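Phosphoribosylaminoimidazole carboxylase, ATPase subunit (Thermotoga maritima, PDB 3AX6) probably catalyses the ATP-dependent carboxylation of 5-aminoimidazole ribonucleotide with hydrogencarbonate to N5-carboxyaminoimidazole ribonucleotide in de novo purine biosynthesis. Local coordinates at residues Met245-Thr248 / Glu252-Val255. Numbering follows the deposited sequence.
Sequences MFLT and EILV. With ADP (adenosine-5'-diphosphate), chain E.
F246 and L254 form the hydrogen-bonded pair at the middle of this antiparallel contact. F246 N gives its hydrogen to L254 O at 2.7 Å, and L254 N returns one to F246 O at 2.9 Å. The non-hydrogen-bonded pairs M245–V255 and L247–I253 lie before and after it. Their side chains make the tightly packed face. With CG anti to its carbonyl carbon (chi1 -59°) and the chain extended at chi2 (165°), selenomethionine M245 brings SE to 3.9 Å from CG2 of I253. The other branch of I253 is met by L247, whose CD1 lies 4.0 Å from I253 CG1. Helix 218-235 covers this face, with I223 on I253 and Y220 on L247.

The F246 ring is on the other face of the sheet and reaches the nucleotide. C8 of the ADP adenine lies at the edge of the F246 ring, near its plane, 3.7 Å from CZ. V172, another residue of the ADP pocket, touches both T248 and L254.

The turn end is polar and is the solvent side of the contact: E252 is exposed there, though T248 itself is buried. T248 N bonds to E252 O at 2.8 Å. With chi1 at 69°, OG1 of T248 sits between its own backbone N and carbonyl carbon. From there OG1 donates to OE1 of E252 at 2.8 Å, on the anti lone pair of that oxygen, and accepts from E252 N at 3.0 Å. A valine in place of T248 would probably leave E252 N and the E252 carboxylate without this partner, and the glutamate side chain freer to turn.

Strands 239-248 and 253-259 thus form a beta hairpin at the edge of a large antiparallel sheet. It lies in the ATP-grasp domain, and F246 lines the adenine side of the nucleotide pocket.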
HETATM    1  N   MSE A 245       7.273  -6.421 -25.095  1.00 12.69           N
HETATM    2  CA  MSE A 245       7.152  -6.380 -26.547  1.00 13.70           C
HETATM    3  C   MSE A 245       8.001  -5.294 -27.193  1.00 13.64           C
HETATM    4  O   MSE A 245       8.466  -4.368 -26.524  1.00 11.79           O
HETATM    5  CB  MSE A 245       5.681  -6.156 -26.932  1.00 14.95           C
HETATM    6  CG  MSE A 245       4.722  -7.224 -26.426  1.00 13.55           C
HETATM    7 SE   MSE A 245       2.863  -6.672 -26.529  1.00 12.82          SE
HETATM    8  CE  MSE A 245       2.827  -5.580 -24.931  1.00  7.36           C
ATOM      9  N   PHE A 246       8.196  -5.427 -28.504  1.00 13.58           N
ATOM     10  CA  PHE A 246       8.953  -4.457 -29.287  1.00 12.83           C
ATOM     11  C   PHE A 246       8.023  -3.777 -30.275  1.00 12.71           C
ATOM     12  O   PHE A 246       7.201  -4.435 -30.912  1.00 10.96           O
ATOM     13  CB  PHE A 246      10.049  -5.124 -30.122  1.00 13.18           C
ATOM     14  CG  PHE A 246      11.154  -5.745 -29.327  1.00 15.85           C
ATOM     15  CD1 PHE A 246      11.552  -5.207 -28.110  1.00 16.32           C
ATOM     16  CD2 PHE A 246      11.837  -6.848 -29.830  1.00 17.22           C
ATOM     17  CE1 PHE A 246      12.611  -5.753 -27.405  1.00 16.62           C
ATOM     18  CE2 PHE A 246      12.903  -7.404 -29.133  1.00 19.63           C
ATOM     19  CZ  PHE A 246      13.291  -6.853 -27.914  1.00 18.09           C
ATOM     20  N   LEU A 247       8.151  -2.461 -30.394  1.00 14.76           N
ATOM     21  CA  LEU A 247       7.385  -1.697 -31.371  1.00 17.20           C
ATOM     22  C   LEU A 247       8.474  -1.376 -32.381  1.00 19.08           C
ATOM     23  O   LEU A 247       9.332  -0.538 -32.103  1.00 19.39           O
ATOM     24  CB  LEU A 247       6.839  -0.395 -30.777  1.00 17.34           C
ATOM     25  CG  LEU A 247       6.358   0.624 -31.829  1.00 16.86           C
ATOM     26  CD1 LEU A 247       5.236   0.023 -32.645  1.00 18.15           C
ATOM     27  CD2 LEU A 247       5.888   1.906 -31.163  1.00 16.03           C
ATOM     28  N   THR A 248       8.465  -2.057 -33.529  1.00 19.38           N
ATOM     29  CA  THR A 248       9.500  -1.834 -34.541  1.00 18.88           C
ATOM     30  C   THR A 248       9.350  -0.518 -35.265  1.00 19.39           C
ATOM     31  O   THR A 248       8.321   0.149 -35.162  1.00 20.03           O
ATOM     32  CB  THR A 248       9.541  -2.949 -35.613  1.00 18.30           C
ATOM     33  OG1 THR A 248       8.359  -2.891 -36.426  1.00 18.02           O
ATOM     34  CG2 THR A 248       9.659  -4.310 -34.956  1.00 16.67           C
ATOM     35  N   GLU A 252       5.396  -2.717 -36.389  1.00 17.87           N
ATOM     36  CA  GLU A 252       4.946  -4.033 -35.949  1.00 18.15           C
ATOM     37  C   GLU A 252       5.175  -4.186 -34.446  1.00 18.69           C
ATOM     38  O   GLU A 252       6.134  -3.637 -33.892  1.00 18.22           O
ATOM     39  CB  GLU A 252       5.728  -5.147 -36.655  1.00 20.52           C
ATOM     40  CG  GLU A 252       6.028  -4.936 -38.132  1.00 25.85           C
ATOM     41  CD  GLU A 252       7.348  -5.592 -38.550  1.00 29.58           C
ATOM     42  OE1 GLU A 252       8.436  -5.058 -38.207  1.00 27.72           O
ATOM     43  OE2 GLU A 252       7.296  -6.653 -39.212  1.00 32.58           O
ATOM     44  N   ILE A 253       4.301  -4.936 -33.788  1.00 17.05           N
ATOM     45  CA  ILE A 253       4.469  -5.186 -32.363  1.00 17.06           C
ATOM     46  C   ILE A 253       4.744  -6.678 -32.171  1.00 16.85           C
ATOM     47  O   ILE A 253       3.908  -7.519 -32.478  1.00 15.61           O
ATOM     48  CB  ILE A 253       3.240  -4.734 -31.573  1.00 15.66           C
ATOM     49  CG1 ILE A 253       3.136  -3.205 -31.670  1.00 12.31           C
ATOM     50  CG2 ILE A 253       3.356  -5.177 -30.107  1.00 15.23           C
ATOM     51  CD1 ILE A 253       1.949  -2.621 -30.984  1.00 14.15           C
ATOM     52  N   LEU A 254       5.949  -6.985 -31.695  1.00 17.02           N
ATOM     53  CA  LEU A 254       6.400  -8.358 -31.484  1.00 17.74           C
ATOM     54  C   LEU A 254       6.640  -8.636 -30.003  1.00 17.66           C
ATOM     55  O   LEU A 254       7.109  -7.765 -29.275  1.00 18.49           O
ATOM     56  CB  LEU A 254       7.710  -8.591 -32.255  1.00 16.10           C
ATOM     57  CG  LEU A 254       7.726  -8.577 -33.795  1.00 18.89           C
ATOM     58  CD1 LEU A 254       6.913  -7.425 -34.324  1.00 20.25           C
ATOM     59  CD2 LEU A 254       9.157  -8.474 -34.303  1.00 14.77           C
ATOM     60  N   VAL A 255       6.307  -9.837 -29.544  1.00 17.88           N
ATOM     61  CA  VAL A 255       6.557 -10.161 -28.147  1.00 18.77           C
ATOM     62  C   VAL A 255       7.945 -10.797 -28.001  1.00 18.84           C
ATOM     63  O   VAL A 255       8.289 -11.778 -28.667  1.00 19.38           O
ATOM     64  CB  VAL A 255       5.469 -11.082 -27.560  1.00 18.42           C
ATOM     65  CG1 VAL A 255       5.097 -12.139 -28.551  1.00 23.38           C
ATOM     66  CG2 VAL A 255       5.974 -11.718 -26.272  1.00 19.09           C
TER
HETATM   67  PB  ADP E 381      17.427 -10.278 -21.435  1.00 48.46           P
HETATM   68  O1B ADP E 381      16.150  -9.600 -21.073  1.00 47.85           O
HETATM   69  O2B ADP E 381      18.666  -9.318 -21.023  1.00 48.72           O
HETATM   70  O3B ADP E 381      17.515 -11.740 -20.607  1.00 47.13           O
HETATM   71  PA  ADP E 381      16.613  -9.669 -24.028  1.00 38.43           P
HETATM   72  O1A ADP E 381      15.836 -10.554 -24.929  1.00 34.95           O
HETATM   73  O2A ADP E 381      15.578  -8.716 -23.222  1.00 39.65           O
HETATM   74  O3A ADP E 381      17.527 -10.623 -23.041  1.00 43.77           O
HETATM   75  O5' ADP E 381      17.640  -8.793 -24.938  1.00 37.43           O
HETATM   76  C5' ADP E 381      17.951  -7.574 -24.243  1.00 32.89           C
HETATM   77  C4' ADP E 381      17.968  -6.389 -25.216  1.00 30.37           C
HETATM   78  O4' ADP E 381      18.573  -6.770 -26.494  1.00 28.36           O
HETATM   79  C3' ADP E 381      16.545  -5.898 -25.532  1.00 29.61           C
HETATM   80  O3' ADP E 381      16.068  -4.951 -24.564  1.00 31.86           O
HETATM   81  C2' ADP E 381      16.693  -5.318 -26.937  1.00 27.74           C
HETATM   82  O2' ADP E 381      17.061  -3.938 -26.891  1.00 28.42           O
HETATM   83  C1' ADP E 381      17.779  -6.203 -27.581  1.00 24.62           C
HETATM   84  N9  ADP E 381      17.189  -7.251 -28.440  1.00 22.53           N
HETATM   85  C8  ADP E 381      16.625  -8.438 -28.039  1.00 20.97           C
HETATM   86  N7  ADP E 381      16.202  -9.112 -29.066  1.00 20.10           N
HETATM   87  C5  ADP E 381      16.464  -8.418 -30.194  1.00 20.54           C
HETATM   88  C6  ADP E 381      16.242  -8.630 -31.583  1.00 19.54           C
HETATM   89  N6  ADP E 381      15.624  -9.777 -32.022  1.00 18.90           N
HETATM   90  N1  ADP E 381      16.650  -7.689 -32.462  1.00 21.36           N
HETATM   91  C2  ADP E 381      17.252  -6.566 -32.058  1.00 22.25           C
HETATM   92  N3  ADP E 381      17.476  -6.326 -30.763  1.00 22.37           N
HETATM   93  C4  ADP E 381      17.104  -7.211 -29.810  1.00 21.35           C